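Local coordinates for beta-galacturonidase (Eisenbergiella tayi, PDB 6NCW), which hydrolyses beta-linked galacturonides as a glycoside hydrolase of family 2, and may share the beta-glucuronidase activity of its relatives, at residues His348-Cys353 against Arg387-Glu392; Cys356-Ile361 against Tyr394-Ser399; Phe23-Thr28 against Val50-Gln55. One frame throughout, in Å; residues are numbered along the deposited sequence. Where two conformers were deposited one is given.

Interactions 1 and 2 are two successive levels of one helix pair: both join helix 349-364 to helix 384-400, their centres lie about 11 Å apart, and their segments alternate along the chain (348-353, 356-361, then 387-392, 394-399). The helices are linked through strand 370-374 and are neighbours in the outer layer of the TIM barrel, which in GH2 enzymes holds the catalytic centre and here binds the sugar. Interaction 3 belongs to the N-terminal beta domain, away from that site. Both its segments precede those of the other two, and it makes no contact with them: its centre is about 31 Å from that of interaction 1 and about 33 Å from that of interaction 2.

Interaction 1 of 3, residues His348-Cys353 against Arg387-Glu392; sequences HFKQQC and RECYSE
Lys350 reaches across from helix 349-364 and sets its ammonium between two carboxylates, one helical turn apart on helix 384-400. Its chain crosses the side chains of both Glu388 and Glu392 at about a right angle. Lys350 NZ lies 3.0 Å from Glu388 OE2, on the anti lone pair of that oxygen, and the extended Glu388 chain brings the carboxylate to it although the CB does not point across the contact. Glu392 is met differently: Lys350 NZ stands 3.0 Å from Glu392 OE2 but 39° above the carboxylate plane, with a weak bond to Glu392 OE1 at 3.2 Å. Bends at chi2, chi3 and chi4 of Lys350 curl its end into this fork. Beside the salt bridges, Cys389 SG lies 3.4 Å from Lys350 NZ and also meets the Phe349 ring at its edge, 4.1 Å from Phe349 CE2. Cys353 SG lies over one face of the same ring, toward the rim, while Met344 touches both Phe349 and Cys389. The salt-bridge network, beside a buried sulfur-aromatic contact, joins two near-parallel helices (25° between segments), as is typical of the outer helices of a TIM barrel.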
ATOM      1  N   HIS A 348      20.525 -39.427   3.872  1.00 27.55           N
ATOM      2  CA  HIS A 348      19.122 -39.729   4.140  1.00 29.23           C
ATOM      3  C   HIS A 348      18.223 -39.485   2.945  1.00 26.80           C
ATOM      4  O   HIS A 348      17.023 -39.765   3.040  1.00 29.29           O
ATOM      5  CB  HIS A 348      18.592 -38.901   5.321  1.00 27.42           C
ATOM      6  CG  HIS A 348      19.428 -39.003   6.552  1.00 27.83           C
ATOM      7  ND1 HIS A 348      19.566 -40.177   7.260  1.00 29.05           N
ATOM      8  CD2 HIS A 348      20.180 -38.080   7.199  1.00 31.31           C
ATOM      9  CE1 HIS A 348      20.366 -39.972   8.291  1.00 30.76           C
ATOM     10  NE2 HIS A 348      20.754 -38.710   8.277  1.00 24.56           N
ATOM     11  N   PHE A 349      18.767 -38.955   1.835  1.00 27.26           N
ATOM     12  CA  PHE A 349      17.919 -38.455   0.754  1.00 26.52           C
ATOM     13  C   PHE A 349      17.069 -39.566   0.137  1.00 27.40           C
ATOM     14  O   PHE A 349      15.853 -39.412  -0.020  1.00 27.96           O
ATOM     15  CB  PHE A 349      18.765 -37.773  -0.324  1.00 25.84           C
ATOM     16  CG  PHE A 349      17.971 -37.382  -1.551  1.00 30.61           C
ATOM     17  CD1 PHE A 349      17.119 -36.282  -1.523  1.00 26.25           C
ATOM     18  CD2 PHE A 349      18.070 -38.118  -2.725  1.00 26.93           C
ATOM     19  CE1 PHE A 349      16.386 -35.913  -2.649  1.00 26.06           C
ATOM     20  CE2 PHE A 349      17.342 -37.760  -3.854  1.00 25.38           C
ATOM     21  CZ  PHE A 349      16.497 -36.655  -3.815  1.00 29.79           C
ATOM     22  N   LYS A 350      17.695 -40.686  -0.241  1.00 27.38           N
ATOM     23  CA  LYS A 350      16.948 -41.766  -0.892  1.00 29.00           C
ATOM     24  C   LYS A 350      15.894 -42.363   0.038  1.00 28.96           C
ATOM     25  O   LYS A 350      14.755 -42.610  -0.378  1.00 26.79           O
ATOM     26  CB  LYS A 350      17.910 -42.848  -1.385  1.00 30.76           C
ATOM     27  CG  LYS A 350      18.662 -42.470  -2.679  1.00 32.25           C
ATOM     28  CD  LYS A 350      20.062 -43.083  -2.724  1.00 42.61           C
ATOM     29  CE  LYS A 350      20.304 -43.949  -3.958  1.00 39.44           C
ATOM     30  NZ  LYS A 350      20.269 -43.189  -5.236  1.00 33.66           N
ATOM     31  N   GLN A 351      16.258 -42.600   1.301  1.00 27.56           N
ATOM     32  CA  GLN A 351      15.309 -43.144   2.267  1.00 27.26           C
ATOM     33  C   GLN A 351      14.122 -42.201   2.468  1.00 28.08           C
ATOM     34  O   GLN A 351      12.967 -42.643   2.518  1.00 27.11           O
ATOM     35  CB  GLN A 351      16.033 -43.420   3.594  1.00 28.61           C
ATOM     36  CG  GLN A 351      15.231 -44.224   4.619  1.00 27.57           C
ATOM     37  CD  GLN A 351      14.950 -45.639   4.164  1.00 38.18           C
ATOM     38  OE1 GLN A 351      13.794 -46.023   3.964  1.00 44.29           O
ATOM     39  NE2 GLN A 351      16.006 -46.428   4.001  1.00 46.08           N
ATOM     40  N   GLN A 352      14.382 -40.890   2.554  1.00 27.67           N
ATOM     41  CA  GLN A 352      13.294 -39.946   2.804  1.00 25.08           C
ATOM     42  C   GLN A 352      12.407 -39.759   1.571  1.00 26.66           C
ATOM     43  O   GLN A 352      11.190 -39.572   1.709  1.00 29.34           O
ATOM     44  CB  GLN A 352      13.874 -38.625   3.308  1.00 25.38           C
ATOM     45  CG  GLN A 352      14.371 -38.734   4.765  1.00 23.26           C
ATOM     46  CD  GLN A 352      15.178 -37.534   5.230  1.00 27.22           C
ATOM     47  OE1 GLN A 352      15.560 -36.686   4.427  1.00 21.39           O
ATOM     48  NE2 GLN A 352      15.440 -37.456   6.542  1.00 22.30           N
ATOM     49  N   CYS A 353      12.977 -39.846   0.367  1.00 26.34           N
ATOM     50  CA  CYS A 353      12.167 -39.823  -0.846  1.00 23.85           C
ATOM     51  C   CYS A 353      11.316 -41.073  -0.945  1.00 27.50           C
ATOM     52  O   CYS A 353      10.092 -40.994  -1.132  1.00 28.29           O
ATOM     53  CB  CYS A 353      13.063 -39.697  -2.078  1.00 26.55           C
ATOM     54  SG  CYS A 353      13.636 -38.049  -2.411  1.00 29.88           S
ATOM     55  N   ARG A 387      20.322 -39.165 -12.281  1.00 24.58           N
ATOM     56  CA  ARG A 387      19.569 -40.132 -13.084  1.00 29.02           C
ATOM     57  C   ARG A 387      19.299 -41.420 -12.307  1.00 29.18           C
ATOM     58  O   ARG A 387      18.214 -42.000 -12.417  1.00 27.92           O
ATOM     59  CB  ARG A 387      20.330 -40.433 -14.382  1.00 30.54           C
ATOM     60  CG  ARG A 387      19.645 -41.406 -15.338  1.00 29.59           C
ATOM     61  CD  ARG A 387      20.672 -42.288 -16.064  1.00 31.66           C
ATOM     62  NE  ARG A 387      21.547 -43.020 -15.129  1.00 30.86           N
ATOM     63  CZ  ARG A 387      21.185 -44.096 -14.430  1.00 35.41           C
ATOM     64  NH1 ARG A 387      19.956 -44.583 -14.538  1.00 31.31           N
ATOM     65  NH2 ARG A 387      22.048 -44.681 -13.605  1.00 34.28           N
ATOM     66  N   GLU A 388      20.277 -41.882 -11.515  1.00 27.38           N
ATOM     67  CA  GLU A 388      20.077 -43.088 -10.715  1.00 31.15           C
ATOM     68  C   GLU A 388      18.919 -42.910  -9.742  1.00 28.21           C
ATOM     69  O   GLU A 388      18.091 -43.810  -9.583  1.00 28.19           O
ATOM     70  CB  GLU A 388      21.371 -43.451  -9.970  1.00 29.52           C
ATOM     71  CG  GLU A 388      21.228 -44.562  -8.903  1.00 35.80           C
ATOM     72  CD  GLU A 388      22.500 -44.729  -8.065  1.00 33.45           C
ATOM     73  OE1 GLU A 388      23.557 -45.082  -8.630  1.00 35.05           O
ATOM     74  OE2 GLU A 388      22.453 -44.481  -6.840  1.00 40.18           O
ATOM     75  N   CYS A 389      18.822 -41.734  -9.115  1.00 29.93           N
ATOM     76  CA  CYS A 389      17.706 -41.443  -8.217  1.00 26.87           C
ATOM     77  C   CYS A 389      16.382 -41.367  -8.971  1.00 26.70           C
ATOM     78  O   CYS A 389      15.374 -41.923  -8.522  1.00 27.85           O
ATOM     79  CB  CYS A 389      17.958 -40.129  -7.473  1.00 30.06           C
ATOM     80  SG  CYS A 389      19.427 -40.124  -6.424  1.00 33.66           S
ATOM     81  N   TYR A 390      16.342 -40.631 -10.091  1.00 25.45           N
ATOM     82  CA  TYR A 390      15.098 -40.575 -10.854  1.00 24.96           C
ATOM     83  C   TYR A 390      14.637 -41.982 -11.205  1.00 25.53           C
ATOM     84  O   TYR A 390      13.459 -42.309 -11.059  1.00 23.81           O
ATOM     85  CB  TYR A 390      15.262 -39.728 -12.125  1.00 23.68           C
ATOM     86  CG  TYR A 390      15.134 -38.232 -11.915  1.00 25.10           C
ATOM     87  CD1 TYR A 390      13.943 -37.556 -12.208  1.00 27.25           C
ATOM     88  CD2 TYR A 390      16.208 -37.487 -11.424  1.00 27.69           C
ATOM     89  CE1 TYR A 390      13.837 -36.165 -12.026  1.00 27.68           C
ATOM     90  CE2 TYR A 390      16.113 -36.109 -11.237  1.00 26.80           C
ATOM     91  CZ  TYR A 390      14.932 -35.453 -11.536  1.00 27.76           C
ATOM     92  OH  TYR A 390      14.865 -34.094 -11.331  1.00 27.40           O
ATOM     93  N   SER A 391      15.563 -42.837 -11.647  1.00 28.54           N
ATOM     94  CA  SER A 391      15.183 -44.186 -12.053  1.00 27.84           C
ATOM     95  C   SER A 391      14.607 -44.957 -10.874  1.00 28.18           C
ATOM     96  O   SER A 391      13.550 -45.580 -10.987  1.00 29.01           O
ATOM     97  CB  SER A 391      16.384 -44.927 -12.655  1.00 30.98           C
ATOM     98  OG  SER A 391      15.974 -46.142 -13.281  1.00 33.02           O
ATOM     99  N   GLU A 392      15.281 -44.896  -9.722  1.00 27.41           N
ATOM    100  CA  GLU A 392      14.815 -45.618  -8.543  1.00 30.13           C
ATOM    101  C   GLU A 392      13.409 -45.193  -8.142  1.00 31.23           C
ATOM    102  O   GLU A 392      12.578 -46.035  -7.767  1.00 27.94           O
ATOM    103  CB  GLU A 392      15.764 -45.385  -7.369  1.00 28.60           C
ATOM    104  CG  GLU A 392      17.158 -45.917  -7.542  1.00 31.74           C
ATOM    105  CD  GLU A 392      18.050 -45.515  -6.376  1.00 38.83           C
ATOM    106  OE1 GLU A 392      19.167 -46.070  -6.230  1.00 41.99           O
ATOM    107  OE2 GLU A 392      17.625 -44.626  -5.605  1.00 38.91           O
TER

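Interaction 2 of 3, residues Cys356-Ile361 against Tyr394-Ser399; sequences CIREMI and YELIKS
Apolar packing carries the contact between Ile357 and Ile361 of helix 349-364 and Leu396 and Ile397 of helix 384-400. Ile357 puts its CG2 branch, anti to the backbone N, between two partners: Ile357 CG2 is 3.9 Å from Leu396 CD2 and 3.9 Å from Ile397 CG1. Its chain runs obliquely to Leu396 and at about a right angle to Ile397. One turn on, the end of Ile361 arrives crosswise at Ile397, with Ile361 CD1 3.9 Å from Ile397 CG2 but also close to Ile397 CG1, which Ile357 shares. Trp373 of strand 370-374 touches both Ile361 and Ile397 from the barrel side. The one polar group at the interface is the Arg358 guanidinium, which makes only a van der Waals approach here: Arg358 NH1 lies 4.1 Å from Leu396 CD1, obliquely, while NH2 is held in a salt bridge to Asp355. Within helix 384-400, Ser399 OG donates to Leu396 O at 2.8 Å. No hydrogen bond links the two segments. Their axes pass 10.1 Å apart at 28°, and this near-parallel packing of branched side chains against a beta strand is characteristic of the alpha/beta layers of a TIM barrel.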
ATOM      1  N   CYS A 356       8.504 -40.868   1.531  1.00 30.62           N
ATOM      2  CA  CYS A 356       7.456 -39.949   1.094  1.00 30.04           C
ATOM      3  C   CYS A 356       6.612 -40.574  -0.010  1.00 23.48           C
ATOM      4  O   CYS A 356       5.379 -40.537   0.039  1.00 24.11           O
ATOM      5  CB  CYS A 356       8.070 -38.625   0.626  1.00 23.59           C
ATOM      6  SG  CYS A 356       6.855 -37.370   0.025  1.00 27.62           S
ATOM      7  N   ILE A 357       7.262 -41.160  -1.011  1.00 22.17           N
ATOM      8  CA  ILE A 357       6.523 -41.781  -2.105  1.00 21.48           C
ATOM      9  C   ILE A 357       5.631 -42.915  -1.587  1.00 25.77           C
ATOM     10  O   ILE A 357       4.449 -43.011  -1.938  1.00 25.23           O
ATOM     11  CB  ILE A 357       7.502 -42.277  -3.175  1.00 26.65           C
ATOM     12  CG1 ILE A 357       8.228 -41.074  -3.808  1.00 25.04           C
ATOM     13  CG2 ILE A 357       6.768 -43.146  -4.223  1.00 24.05           C
ATOM     14  CD1 ILE A 357       9.087 -41.480  -4.988  1.00 21.39           C
ATOM     15  N   ARG A 358       6.189 -43.805  -0.760  1.00 25.56           N
ATOM     16  CA  ARG A 358       5.395 -44.921  -0.241  1.00 25.16           C
ATOM     17  C   ARG A 358       4.164 -44.420   0.500  1.00 24.56           C
ATOM     18  O   ARG A 358       3.043 -44.884   0.253  1.00 24.01           O
ATOM     19  CB  ARG A 358       6.243 -45.794   0.677  1.00 26.53           C
ATOM     20  CG  ARG A 358       7.105 -46.799  -0.060  1.00 29.84           C
ATOM     21  CD  ARG A 358       7.856 -47.691   0.926  1.00 40.95           C
ATOM     22  NE  ARG A 358       8.920 -46.949   1.592  1.00 39.77           N
ATOM     23  CZ  ARG A 358      10.171 -46.880   1.140  1.00 39.16           C
ATOM     24  NH1 ARG A 358      10.517 -47.526   0.028  1.00 34.73           N
ATOM     25  NH2 ARG A 358      11.075 -46.172   1.805  1.00 39.55           N
ATOM     26  N   GLU A 359       4.354 -43.456   1.405  1.00 23.27           N
ATOM     27  CA  GLU A 359       3.241 -42.964   2.207  1.00 22.64           C
ATOM     28  C   GLU A 359       2.228 -42.210   1.356  1.00 24.91           C
ATOM     29  O   GLU A 359       1.014 -42.371   1.546  1.00 23.46           O
ATOM     30  CB  GLU A 359       3.773 -42.095   3.337  1.00 24.82           C
ATOM     31  CG  GLU A 359       4.541 -42.909   4.389  1.00 24.26           C
ATOM     32  CD  GLU A 359       5.189 -42.010   5.437  1.00 28.87           C
ATOM     33  OE1 GLU A 359       5.560 -42.509   6.511  1.00 29.12           O
ATOM     34  OE2 GLU A 359       5.315 -40.793   5.186  1.00 29.81           O
ATOM     35  N   MET A 360       2.715 -41.415   0.391  1.00 23.13           N
ATOM     36  CA  MET A 360       1.841 -40.639  -0.482  1.00 24.08           C
ATOM     37  C   MET A 360       0.923 -41.544  -1.301  1.00 21.23           C
ATOM     38  O   MET A 360      -0.296 -41.355  -1.318  1.00 24.09           O
ATOM     39  CB  MET A 360       2.700 -39.745  -1.385  1.00 24.27           C
ATOM     40  CG  MET A 360       2.064 -39.219  -2.647  1.00 28.64           C
ATOM     41  SD  MET A 360       3.251 -38.218  -3.624  1.00 28.48           S
ATOM     42  CE  MET A 360       4.232 -39.437  -4.503  1.00 27.35           C
ATOM     43  N   ILE A 361       1.484 -42.533  -1.993  1.00 23.17           N
ATOM     44  CA  ILE A 361       0.646 -43.331  -2.890  1.00 26.38           C
ATOM     45  C   ILE A 361      -0.242 -44.281  -2.093  1.00 27.02           C
ATOM     46  O   ILE A 361      -1.423 -44.459  -2.419  1.00 28.20           O
ATOM     47  CB  ILE A 361       1.500 -44.070  -3.938  1.00 23.52           C
ATOM     48  CG1 ILE A 361       2.190 -43.048  -4.851  1.00 26.50           C
ATOM     49  CG2 ILE A 361       0.631 -44.999  -4.792  1.00 23.74           C
ATOM     50  CD1 ILE A 361       3.053 -43.637  -5.945  1.00 22.00           C
ATOM     51  N   TYR A 394      11.030 -43.499  -9.979  1.00 26.83           N
ATOM     52  CA  TYR A 394      10.046 -43.841 -10.996  1.00 25.93           C
ATOM     53  C   TYR A 394       9.633 -45.304 -10.898  1.00 29.75           C
ATOM     54  O   TYR A 394       8.445 -45.628 -11.046  1.00 27.22           O
ATOM     55  CB  TYR A 394      10.618 -43.551 -12.383  1.00 24.08           C
ATOM     56  CG  TYR A 394      10.483 -42.126 -12.878  1.00 26.54           C
ATOM     57  CD1 TYR A 394      11.548 -41.500 -13.504  1.00 23.87           C
ATOM     58  CD2 TYR A 394       9.283 -41.427 -12.772  1.00 27.83           C
ATOM     59  CE1 TYR A 394      11.445 -40.223 -13.993  1.00 25.29           C
ATOM     60  CE2 TYR A 394       9.168 -40.127 -13.265  1.00 24.52           C
ATOM     61  CZ  TYR A 394      10.262 -39.536 -13.875  1.00 26.49           C
ATOM     62  OH  TYR A 394      10.194 -38.256 -14.388  1.00 23.37           O
ATOM     63  N   GLU A 395      10.605 -46.207 -10.669  1.00 28.70           N
ATOM     64  CA  GLU A 395      10.269 -47.625 -10.539  0.50 30.42           C
ATOM     65  C   GLU A 395       9.563 -47.920  -9.223  1.00 29.68           C
ATOM     66  O   GLU A 395       8.716 -48.818  -9.174  1.00 32.78           O
ATOM     67  CB  GLU A 395      11.516 -48.500 -10.676  0.50 32.23           C
ATOM     68  CG  GLU A 395      11.258 -50.028 -10.577  0.50 33.12           C
ATOM     69  CD  GLU A 395      10.161 -50.548 -11.527  0.50 35.40           C
ATOM     70  OE1 GLU A 395       9.095 -50.992 -11.026  0.50 32.82           O
ATOM     71  OE2 GLU A 395      10.361 -50.519 -12.764  0.50 31.79           O
ATOM     72  N   LEU A 396       9.877 -47.178  -8.158  1.00 28.44           N
ATOM     73  CA  LEU A 396       9.103 -47.304  -6.927  1.00 30.21           C
ATOM     74  C   LEU A 396       7.637 -46.934  -7.162  1.00 31.92           C
ATOM     75  O   LEU A 396       6.732 -47.645  -6.708  1.00 28.80           O
ATOM     76  CB  LEU A 396       9.720 -46.432  -5.832  1.00 26.38           C
ATOM     77  CG  LEU A 396       9.054 -46.430  -4.451  1.00 32.03           C
ATOM     78  CD1 LEU A 396       9.009 -47.843  -3.810  1.00 25.33           C
ATOM     79  CD2 LEU A 396       9.787 -45.455  -3.541  1.00 20.86           C
ATOM     80  N   ILE A 397       7.380 -45.848  -7.907  1.00 25.52           N
ATOM     81  CA  ILE A 397       5.998 -45.457  -8.190  1.00 21.08           C
ATOM     82  C   ILE A 397       5.277 -46.567  -8.937  1.00 27.86           C
ATOM     83  O   ILE A 397       4.150 -46.943  -8.592  1.00 29.77           O
ATOM     84  CB  ILE A 397       5.961 -44.148  -8.997  1.00 25.64           C
ATOM     85  CG1 ILE A 397       6.443 -42.967  -8.152  1.00 26.70           C
ATOM     86  CG2 ILE A 397       4.562 -43.891  -9.517  1.00 21.93           C
ATOM     87  CD1 ILE A 397       6.562 -41.727  -8.968  1.00 22.36           C
ATOM     88  N   LYS A 398       5.911 -47.092  -9.991  1.00 30.42           N
ATOM     89  CA  LYS A 398       5.269 -48.126 -10.804  1.00 31.47           C
ATOM     90  C   LYS A 398       4.916 -49.354  -9.968  1.00 28.51           C
ATOM     91  O   LYS A 398       3.853 -49.957 -10.154  1.00 34.90           O
ATOM     92  CB  LYS A 398       6.174 -48.515 -11.969  1.00 30.38           C
ATOM     93  CG  LYS A 398       5.546 -49.479 -12.971  1.00 32.92           C
ATOM     94  CD  LYS A 398       6.515 -49.755 -14.105  1.00 36.19           C
ATOM     95  CE  LYS A 398       5.776 -50.091 -15.398  1.00 44.23           C
ATOM     96  NZ  LYS A 398       4.734 -49.063 -15.739  1.00 45.64           N
ATOM     97  N   SER A 399       5.781 -49.729  -9.031  1.00 29.37           N
ATOM     98  CA  SER A 399       5.484 -50.891  -8.201  1.00 29.04           C
ATOM     99  C   SER A 399       4.290 -50.640  -7.291  1.00 30.25           C
ATOM    100  O   SER A 399       3.616 -51.593  -6.889  1.00 31.29           O
ATOM    101  CB  SER A 399       6.701 -51.281  -7.370  1.00 26.79           C
ATOM    102  OG  SER A 399       6.829 -50.450  -6.225  1.00 27.70           O
TER

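Interaction 3 of 3, residues Phe23-Thr28 against Val50-Gln55; sequences FHTIGT and VSYRGQ
Gln55 O is gripped by two donors, one from each segment: Ile26 N at 3.1 Å and Tyr52 OH at 2.6 Å. Both bonds lie in the six-stranded antiparallel sheet of the N-terminal beta domain of this GH2 enzyme, where strand 19-26 meets the start of strand 55-63, and the loop leading into strand 55-63 folds its tyrosine back onto the neighbouring strand. The bond from Ile26 N is nearly straight at hydrogen (174°), though its donor stands 41° above the carbonyl plane; the hydroxyl comes in closer to that plane. Ile26 O lies 3.0 Å from Tyr52 OH, at the ring's edge, but the hydroxyl gives its hydrogen bond to Gln55 O, so this is no further bond. The Tyr52 ring has Thr25 CG2 centred over one face, 3.5 Å from the ring centroid in a CH-pi contact, and Gly54 N offset toward the rim on the opposite face. With CG anti to the backbone N, chi1 -179°, the ring lies under Thr25 CG2, and Trp43 meets it from outside the two segments while also bonding Tyr52 O. Earlier in the loop, Val50 packs on Pro477, and Ser51 on Ala478, of the second subunit. The aliphatic part of the Gln55 side chain slants across Ile26. There, Ile26 CG1 lies 3.5 Å from Gln55 CB, and Ile26 CD1 reaches 3.8 Å from Gln55 OE1.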
ATOM      1  N   PHE A  23       1.302 -26.051  24.485  1.00 23.08           N
ATOM      2  CA  PHE A  23       2.432 -25.804  23.606  1.00 25.35           C
ATOM      3  C   PHE A  23       3.517 -25.025  24.331  1.00 21.84           C
ATOM      4  O   PHE A  23       3.234 -24.049  25.028  1.00 24.01           O
ATOM      5  CB  PHE A  23       1.985 -25.017  22.354  1.00 23.59           C
ATOM      6  CG  PHE A  23       3.125 -24.569  21.455  1.00 24.28           C
ATOM      7  CD1 PHE A  23       3.637 -23.276  21.537  1.00 23.21           C
ATOM      8  CD2 PHE A  23       3.657 -25.432  20.508  1.00 22.12           C
ATOM      9  CE1 PHE A  23       4.677 -22.857  20.693  1.00 21.17           C
ATOM     10  CE2 PHE A  23       4.695 -25.025  19.667  1.00 21.22           C
ATOM     11  CZ  PHE A  23       5.203 -23.733  19.755  1.00 18.15           C
ATOM     12  N   HIS A  24       4.764 -25.449  24.139  1.00 22.07           N
ATOM     13  CA  HIS A  24       5.910 -24.657  24.553  1.00 22.34           C
ATOM     14  C   HIS A  24       7.118 -25.078  23.718  1.00 22.01           C
ATOM     15  O   HIS A  24       7.229 -26.241  23.321  1.00 22.03           O
ATOM     16  CB  HIS A  24       6.181 -24.791  26.064  1.00 27.00           C
ATOM     17  CG  HIS A  24       6.520 -26.174  26.515  1.00 25.18           C
ATOM     18  ND1 HIS A  24       7.806 -26.669  26.489  1.00 23.85           N
ATOM     19  CD2 HIS A  24       5.745 -27.158  27.028  1.00 27.02           C
ATOM     20  CE1 HIS A  24       7.808 -27.902  26.961  1.00 27.01           C
ATOM     21  NE2 HIS A  24       6.569 -28.223  27.290  1.00 25.11           N
ATOM     22  N   THR A  25       7.985 -24.103  23.400  1.00 19.63           N
ATOM     23  CA  THR A  25       9.262 -24.402  22.764  1.00 23.64           C
ATOM     24  C   THR A  25      10.194 -25.095  23.765  1.00 26.48           C
ATOM     25  O   THR A  25      10.049 -24.951  24.981  1.00 26.75           O
ATOM     26  CB  THR A  25       9.939 -23.125  22.242  1.00 25.99           C
ATOM     27  OG1 THR A  25      10.217 -22.243  23.339  1.00 23.51           O
ATOM     28  CG2 THR A  25       9.064 -22.411  21.215  1.00 21.36           C
ATOM     29  N   ILE A  26      11.172 -25.842  23.247  1.00 23.88           N
ATOM     30  CA  ILE A  26      12.167 -26.480  24.103  1.00 31.53           C
ATOM     31  C   ILE A  26      13.567 -26.212  23.571  1.00 32.18           C
ATOM     32  O   ILE A  26      13.763 -25.865  22.407  1.00 32.41           O
ATOM     33  CB  ILE A  26      11.936 -27.996  24.255  1.00 31.77           C
ATOM     34  CG1 ILE A  26      11.980 -28.690  22.905  1.00 28.96           C
ATOM     35  CG2 ILE A  26      10.607 -28.268  24.927  1.00 28.00           C
ATOM     36  CD1 ILE A  26      11.589 -30.170  22.996  1.00 33.90           C
ATOM     37  N   GLY A  27      14.548 -26.368  24.458  1.00 35.26           N
ATOM     38  CA  GLY A  27      15.947 -26.166  24.127  1.00 36.22           C
ATOM     39  C   GLY A  27      16.611 -25.046  24.910  1.00 41.34           C
ATOM     40  O   GLY A  27      17.477 -24.341  24.375  1.00 44.13           O
ATOM     41  N   THR A  28      16.227 -24.866  26.176  1.00 42.05           N
ATOM     42  CA  THR A  28      16.749 -23.781  27.007  1.00 44.38           C
ATOM     43  C   THR A  28      16.900 -24.252  28.454  1.00 43.43           C
ATOM     44  O   THR A  28      16.447 -25.338  28.836  1.00 39.28           O
ATOM     45  CB  THR A  28      15.852 -22.533  26.955  1.00 42.12           C
ATOM     46  OG1 THR A  28      14.474 -22.925  27.043  1.00 47.30           O
ATOM     47  CG2 THR A  28      16.084 -21.745  25.665  1.00 41.82           C
ATOM     48  N   VAL A  50       6.512 -16.439  15.879  1.00 20.17           N
ATOM     49  CA  VAL A  50       6.516 -16.080  14.453  1.00 22.66           C
ATOM     50  C   VAL A  50       7.862 -16.353  13.771  1.00 21.25           C
ATOM     51  O   VAL A  50       7.899 -16.696  12.584  1.00 24.29           O
ATOM     52  CB  VAL A  50       6.085 -14.613  14.277  1.00 21.68           C
ATOM     53  CG1 VAL A  50       4.648 -14.434  14.754  1.00 22.71           C
ATOM     54  CG2 VAL A  50       7.044 -13.655  15.034  1.00 24.27           C
ATOM     55  N   SER A  51       8.977 -16.267  14.502  1.00 22.24           N
ATOM     56  CA  SER A  51      10.306 -16.524  13.936  1.00 24.03           C
ATOM     57  C   SER A  51      11.011 -17.756  14.518  1.00 27.47           C
ATOM     58  O   SER A  51      12.221 -17.897  14.334  1.00 29.75           O
ATOM     59  CB  SER A  51      11.218 -15.314  14.129  1.00 23.99           C
ATOM     60  OG  SER A  51      10.744 -14.187  13.413  1.00 31.00           O
ATOM     61  N   TYR A  52      10.303 -18.659  15.193  1.00 25.40           N
ATOM     62  CA  TYR A  52      10.979 -19.737  15.918  1.00 24.61           C
ATOM     63  C   TYR A  52      11.318 -20.919  15.001  1.00 25.81           C
ATOM     64  O   TYR A  52      10.428 -21.521  14.381  1.00 21.23           O
ATOM     65  CB  TYR A  52      10.122 -20.215  17.089  1.00 23.01           C
ATOM     66  CG  TYR A  52      10.788 -21.314  17.871  1.00 21.96           C
ATOM     67  CD1 TYR A  52      11.882 -21.034  18.683  1.00 26.52           C
ATOM     68  CD2 TYR A  52      10.349 -22.623  17.789  1.00 21.73           C
ATOM     69  CE1 TYR A  52      12.517 -22.018  19.397  1.00 23.53           C
ATOM     70  CE2 TYR A  52      10.996 -23.631  18.505  1.00 23.43           C
ATOM     71  CZ  TYR A  52      12.081 -23.312  19.303  1.00 24.18           C
ATOM     72  OH  TYR A  52      12.738 -24.282  20.027  1.00 24.30           O
ATOM     73  N   ARG A  53      12.600 -21.281  14.950  1.00 23.24           N
ATOM     74  CA  ARG A  53      13.047 -22.518  14.310  1.00 27.93           C
ATOM     75  C   ARG A  53      13.761 -23.374  15.347  1.00 21.80           C
ATOM     76  O   ARG A  53      14.701 -22.907  16.001  1.00 21.52           O
ATOM     77  CB  ARG A  53      13.973 -22.259  13.112  1.00 23.73           C
ATOM     78  CG  ARG A  53      14.331 -23.576  12.427  1.00 24.92           C
ATOM     79  CD  ARG A  53      14.602 -23.482  10.950  1.00 24.61           C
ATOM     80  NE  ARG A  53      13.812 -22.463  10.242  1.00 25.32           N
ATOM     81  CZ  ARG A  53      12.745 -22.708   9.481  1.00 27.84           C
ATOM     82  NH1 ARG A  53      12.282 -23.943   9.327  1.00 21.40           N
ATOM     83  NH2 ARG A  53      12.137 -21.706   8.865  1.00 30.04           N
ATOM     84  N   GLY A  54      13.307 -24.610  15.503  1.00 20.90           N
ATOM     85  CA  GLY A  54      13.779 -25.461  16.585  1.00 24.18           C
ATOM     86  C   GLY A  54      12.757 -26.543  16.890  1.00 23.58           C
ATOM     87  O   GLY A  54      11.909 -26.856  16.063  1.00 21.81           O
ATOM     88  N   GLN A  55      12.865 -27.096  18.096  1.00 19.44           N
ATOM     89  CA  GLN A  55      11.911 -28.056  18.636  1.00 19.19           C
ATOM     90  C   GLN A  55      10.867 -27.368  19.503  1.00 19.31           C
ATOM     91  O   GLN A  55      11.148 -26.374  20.180  1.00 18.28           O
ATOM     92  CB  GLN A  55      12.605 -29.105  19.510  1.00 25.40           C
ATOM     93  CG  GLN A  55      13.688 -29.919  18.838  1.00 24.78           C
ATOM     94  CD  GLN A  55      14.357 -30.839  19.834  1.00 36.22           C
ATOM     95  OE1 GLN A  55      14.735 -30.405  20.922  1.00 32.02           O
ATOM     96  NE2 GLN A  55      14.485 -32.116  19.485  1.00 32.01           N
TER